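Local structure of endo-1,4-beta-xylanase (Uncultured bacterium, 7AX7) at residues K97-R100 / P101-I104; T178-V182 / S183-E187. The protein cleaves acetyl groups from acetylated xylan with the help of cobalt, as the carbohydrate esterase family 4 (CE4) domain of a multidomain xylanase. All coordinates share one frame; numbering follows the deposited sequence.

Contact 1 of 2, residues K97-R100 / P101-I104; sequences KFFR and PPYI. With ACT (acetate ion), chain C.
Two extended first torsions set the contact: at Phe99 (chi1 166°) CG lies opposite the backbone N and beside the carbonyl carbon, which carries the ring forward over Pro101, while Arg100 starts the same way. The evidence for Phe99 is that CZ comes 3.4 Å from Pro101 CA, with Pro101 N over one ring face; the proline ring lies nearly parallel to the phenyl face, offset toward its rim. Phe99 CZ also lies 4.0 Å from Pro102 CD. Arg100 CG, placed by its first torsion, meets Ile104 CD1 at 4.1 Å; beyond it the bend at chi3 (-90°) turns the guanidinium to a salt bridge with Asp11 and hydrogen bonds to Thr9 and the Gln120 carbonyl. The sequence Arg-Pro-Pro-Tyr fits the third conserved motif of CE4 deacetylases, which walls one side of the active-site groove. Backbone angles at Pro102 and Tyr103 describe a type II beta turn, closed by Ile104 N to Pro101 O at 2.9 Å. The turn presents Tyr103 N to acetate OXT, a 2.7 Å bond with a nearly straight N-H angle of 165°; the corresponding amide of relatives is assigned to the oxyanion hole. Ile104 CG1 packs against the acetate CH3 at 3.8 Å.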
loop_
_atom_site.group_PDB
_atom_site.type_symbol
_atom_site.label_atom_id
_atom_site.label_comp_id
_atom_site.label_asym_id
_atom_site.label_seq_id
_atom_site.Cartn_x
_atom_site.Cartn_y
_atom_site.Cartn_z
ATOM N N LYS A 97 0.689 4.671 -9.832
ATOM C CA LYS A 97 2.055 5.178 -9.876
ATOM C C LYS A 97 3.070 4.244 -9.238
ATOM O O LYS A 97 4.272 4.433 -9.449
ATOM C CB LYS A 97 2.162 6.544 -9.179
ATOM C CG LYS A 97 1.293 7.630 -9.774
ATOM C CD LYS A 97 1.608 7.839 -11.241
ATOM C CE LYS A 97 1.260 9.258 -11.700
ATOM N NZ LYS A 97 -0.179 9.597 -11.530
ATOM N N PHE A 98 2.629 3.262 -8.456
ATOM C CA PHE A 98 3.533 2.413 -7.700
ATOM C C PHE A 98 3.075 0.965 -7.771
ATOM O O PHE A 98 1.890 0.674 -7.956
ATOM C CB PHE A 98 3.631 2.894 -6.252
ATOM C CG PHE A 98 4.249 4.246 -6.131
ATOM C CD1 PHE A 98 5.635 4.390 -6.146
ATOM C CD2 PHE A 98 3.452 5.384 -6.054
ATOM C CE1 PHE A 98 6.220 5.659 -6.057
ATOM C CE2 PHE A 98 4.017 6.655 -5.956
ATOM C CZ PHE A 98 5.403 6.797 -5.960
ATOM N N PHE A 99 4.044 0.065 -7.622
ATOM C CA PHE A 99 3.833 -1.372 -7.587
ATOM C C PHE A 99 4.452 -1.940 -6.317
ATOM O O PHE A 99 5.560 -1.555 -5.929
ATOM C CB PHE A 99 4.462 -2.042 -8.825
ATOM C CG PHE A 99 4.600 -3.534 -8.719
ATOM C CD1 PHE A 99 3.482 -4.356 -8.763
ATOM C CD2 PHE A 99 5.861 -4.125 -8.622
ATOM C CE1 PHE A 99 3.611 -5.741 -8.700
ATOM C CE2 PHE A 99 6.000 -5.509 -8.552
ATOM C CZ PHE A 99 4.868 -6.319 -8.590
ATOM N N ARG A 100 3.736 -2.853 -5.669
ATOM C CA ARG A 100 4.327 -3.625 -4.582
ATOM C C ARG A 100 4.247 -5.109 -4.918
ATOM O O ARG A 100 3.145 -5.625 -5.162
ATOM C CB ARG A 100 3.645 -3.339 -3.248
ATOM C CG ARG A 100 4.221 -4.149 -2.100
ATOM C CD ARG A 100 3.484 -3.789 -0.818
ATOM N NE ARG A 100 4.115 -2.690 -0.112
ATOM C CZ ARG A 100 3.462 -1.798 0.627
ATOM N NH1 ARG A 100 2.140 -1.852 0.745
ATOM N NH2 ARG A 100 4.133 -0.844 1.238
ATOM N N PRO A 101 5.368 -5.819 -4.955
ATOM C CA PRO A 101 5.359 -7.221 -5.392
ATOM C C PRO A 101 4.671 -8.124 -4.381
ATOM O O PRO A 101 4.922 -8.025 -3.171
ATOM C CB PRO A 101 6.853 -7.557 -5.517
ATOM C CG PRO A 101 7.550 -6.586 -4.634
ATOM C CD PRO A 101 6.733 -5.315 -4.724
ATOM N N PRO A 102 3.798 -9.025 -4.841
ATOM C CA PRO A 102 3.194 -10.001 -3.924
ATOM C C PRO A 102 4.267 -10.802 -3.202
ATOM O O PRO A 102 5.244 -11.252 -3.808
ATOM C CB PRO A 102 2.360 -10.893 -4.852
ATOM C CG PRO A 102 2.083 -10.025 -6.068
ATOM C CD PRO A 102 3.322 -9.187 -6.225
ATOM N N TYR A 103 4.077 -10.976 -1.895
ATOM C CA TYR A 103 5.005 -11.689 -1.019
ATOM C C TYR A 103 6.376 -11.032 -0.957
ATOM O O TYR A 103 7.315 -11.624 -0.420
ATOM C CB TYR A 103 5.142 -13.161 -1.440
ATOM C CG TYR A 103 3.782 -13.778 -1.674
ATOM C CD1 TYR A 103 2.955 -14.106 -0.603
ATOM C CD2 TYR A 103 3.299 -13.977 -2.962
ATOM C CE1 TYR A 103 1.695 -14.638 -0.812
ATOM C CE2 TYR A 103 2.039 -14.522 -3.181
ATOM C CZ TYR A 103 1.243 -14.843 -2.100
ATOM O OH TYR A 103 -0.007 -15.378 -2.308
ATOM N N ILE A 104 6.509 -9.815 -1.481
ATOM C CA ILE A 104 7.810 -9.183 -1.647
ATOM C C ILE A 104 8.747 -10.198 -2.293
ATOM O O ILE A 104 9.912 -10.327 -1.903
ATOM C CB ILE A 104 8.367 -8.676 -0.303
ATOM C CG1 ILE A 104 7.274 -7.977 0.510
ATOM C CG2 ILE A 104 9.538 -7.727 -0.541
ATOM C CD1 ILE A 104 6.789 -6.663 -0.096
HETATM C C ACT C . 2.149 -8.886 0.348
HETATM O O ACT C . 1.205 -8.137 0.726
HETATM O OXT ACT C . 2.113 -9.839 -0.474
HETATM C CH3 ACT C . 3.542 -8.561 0.981
#

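Contact 2 of 2, residues T178-V182 / S183-E187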
loop_
_atom_site.group_PDB
_atom_site.type_symbol
_atom_site.label_atom_id
_atom_site.label_comp_id
_atom_site.label_asym_id
_atom_site.label_seq_id
_atom_site.Cartn_x
_atom_site.Cartn_y
_atom_site.Cartn_z
ATOM N N THR A 178 3.435 13.163 10.188
ATOM C CA THR A 178 2.393 13.606 9.279
ATOM C C THR A 178 2.168 12.495 8.267
ATOM O O THR A 178 3.133 11.968 7.707
ATOM C CB THR A 178 2.798 14.903 8.575
ATOM O OG1 THR A 178 2.847 15.973 9.536
ATOM C CG2 THR A 178 1.804 15.244 7.467
ATOM N N PHE A 179 0.912 12.125 8.041
ATOM C CA PHE A 179 0.603 11.009 7.158
ATOM C C PHE A 179 0.469 11.490 5.720
ATOM O O PHE A 179 -0.166 12.513 5.450
ATOM C CB PHE A 179 -0.678 10.304 7.603
ATOM C CG PHE A 179 -0.533 9.573 8.899
ATOM C CD1 PHE A 179 -0.027 8.287 8.927
ATOM C CD2 PHE A 179 -0.882 10.179 10.096
ATOM C CE1 PHE A 179 0.121 7.613 10.132
ATOM C CE2 PHE A 179 -0.736 9.514 11.296
ATOM C CZ PHE A 179 -0.240 8.233 11.318
ATOM N N VAL A 180 1.086 10.745 4.799
ATOM C CA VAL A 180 1.076 11.082 3.382
ATOM C C VAL A 180 0.860 9.813 2.570
ATOM O O VAL A 180 1.120 8.700 3.032
ATOM C CB VAL A 180 2.385 11.776 2.946
ATOM C CG1 VAL A 180 2.550 13.130 3.667
ATOM C CG2 VAL A 180 3.591 10.874 3.211
ATOM N N THR A 181 0.370 9.993 1.341
ATOM C CA THR A 181 0.390 8.905 0.376
ATOM C C THR A 181 1.822 8.686 -0.108
ATOM O O THR A 181 2.714 9.504 0.129
ATOM C CB THR A 181 -0.521 9.205 -0.819
ATOM O OG1 THR A 181 0.034 10.286 -1.590
ATOM C CG2 THR A 181 -1.941 9.582 -0.359
ATOM N N VAL A 182 2.040 7.562 -0.796
ATOM C CA VAL A 182 3.364 7.284 -1.348
ATOM C C VAL A 182 3.748 8.344 -2.381
ATOM O O VAL A 182 4.877 8.858 -2.372
ATOM C CB VAL A 182 3.411 5.857 -1.923
ATOM C CG1 VAL A 182 4.782 5.559 -2.532
ATOM C CG2 VAL A 182 3.099 4.837 -0.820
ATOM N N SER A 183 2.812 8.722 -3.263
ATOM C CA SER A 183 3.079 9.824 -4.188
ATOM C C SER A 183 3.443 11.094 -3.427
ATOM O O SER A 183 4.432 11.760 -3.745
ATOM C CB SER A 183 1.869 10.079 -5.097
ATOM O OG SER A 183 1.813 9.164 -6.177
ATOM N N GLU A 184 2.651 11.447 -2.411
ATOM C CA GLU A 184 2.952 12.647 -1.632
ATOM C C GLU A 184 4.295 12.524 -0.922
ATOM O O GLU A 184 5.030 13.508 -0.800
ATOM C CB GLU A 184 1.835 12.913 -0.626
ATOM C CG GLU A 184 0.571 13.453 -1.247
ATOM C CD GLU A 184 -0.596 13.415 -0.281
ATOM O OE1 GLU A 184 -0.464 12.784 0.792
ATOM O OE2 GLU A 184 -1.641 14.017 -0.597
ATOM N N LEU A 185 4.637 11.323 -0.453
ATOM C CA LEU A 185 5.921 11.126 0.214
ATOM C C LEU A 185 7.082 11.536 -0.687
ATOM O O LEU A 185 7.958 12.314 -0.283
ATOM C CB LEU A 185 6.066 9.668 0.649
ATOM C CG LEU A 185 7.452 9.251 1.147
ATOM C CD1 LEU A 185 7.865 10.043 2.401
ATOM C CD2 LEU A 185 7.487 7.754 1.391
ATOM N N PHE A 186 7.116 11.011 -1.915
ATOM C CA PHE A 186 8.221 11.350 -2.804
ATOM C C PHE A 186 8.147 12.806 -3.252
ATOM O O PHE A 186 9.169 13.498 -3.284
ATOM C CB PHE A 186 8.246 10.397 -3.997
ATOM C CG PHE A 186 8.797 9.036 -3.660
ATOM C CD1 PHE A 186 10.161 8.819 -3.623
ATOM C CD2 PHE A 186 7.947 7.984 -3.346
ATOM C CE1 PHE A 186 10.674 7.571 -3.298
ATOM C CE2 PHE A 186 8.452 6.734 -3.029
ATOM C CZ PHE A 186 9.816 6.526 -3.004
ATOM N N GLU A 187 6.949 13.291 -3.581
ATOM C CA GLU A 187 6.802 14.688 -3.981
ATOM C C GLU A 187 7.367 15.627 -2.916
ATOM O O GLU A 187 8.144 16.541 -3.220
ATOM C CB GLU A 187 5.328 14.995 -4.255
ATOM C CG GLU A 187 5.065 16.283 -5.052
ATOM C CD GLU A 187 5.273 17.550 -4.230
ATOM O OE1 GLU A 187 5.809 18.537 -4.787
ATOM O OE2 GLU A 187 4.903 17.560 -3.030
#
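Thr181 O accepts from Leu185 N at 2.7 Å, with an N-H...O angle of 149°, the first backbone bond of the helix that begins here. A capping box joins Thr181 and Glu184, in which each side chain accepts from the other's amide. Thr181, the N-cap residue, takes Glu184 N on OG1 at 3.0 Å (164°); its chi1 of 68° sets the hydroxyl between the backbone N and the carbonyl carbon, facing that amide. In return Glu184 OE1 receives Thr181 N at 3.0 Å, from above the carboxylate plane. The chain of Glu184 is extended beyond CG, which spans the distance back to the cap, and OE1 also lies against Val180 CA. The other carboxylate oxygen, OE2, forms a salt bridge with Lys31. Apolar contacts flank the box: Val180 CG2 meets Leu185 CB at 3.8 Å, their side chains nearly perpendicular, and Val182 CG1 approaches the Phe186 ring edge in its plane, 3.9 Å from CE2. The cap lies where the chain passes from strand 177-179, paired in parallel with strand 4-11, into helix 182-189, whose Leu185 rests on Leu5 of that same strand and whose Phe186 meets Trp200 edge-to-face.

Contact 1 precedes contact 2 along the chain, and their centres lie about 17 Å apart, yet they touch at Phe98. Its CE2 lies 3.7 Å from Val182 CG1 and its CZ 3.8 Å from Phe186 CD2, so the start of helix 182-189 packs directly on the loop that borders the cobalt site. The parallel sheet joins them too: Arg100 reaches Thr9 of strand 4-11, against which Val182 also packs, and both contacts touch strand 58-61 (Phe98 and Val182 each meet Glu58). Contact 1 borders the metal site, with the Pro102 side chain about 5 Å from the cobalt ion held by Asp12, His62 and His66, whereas contact 2 is structural packing at a strand-to-helix turn in the NodB-type fold.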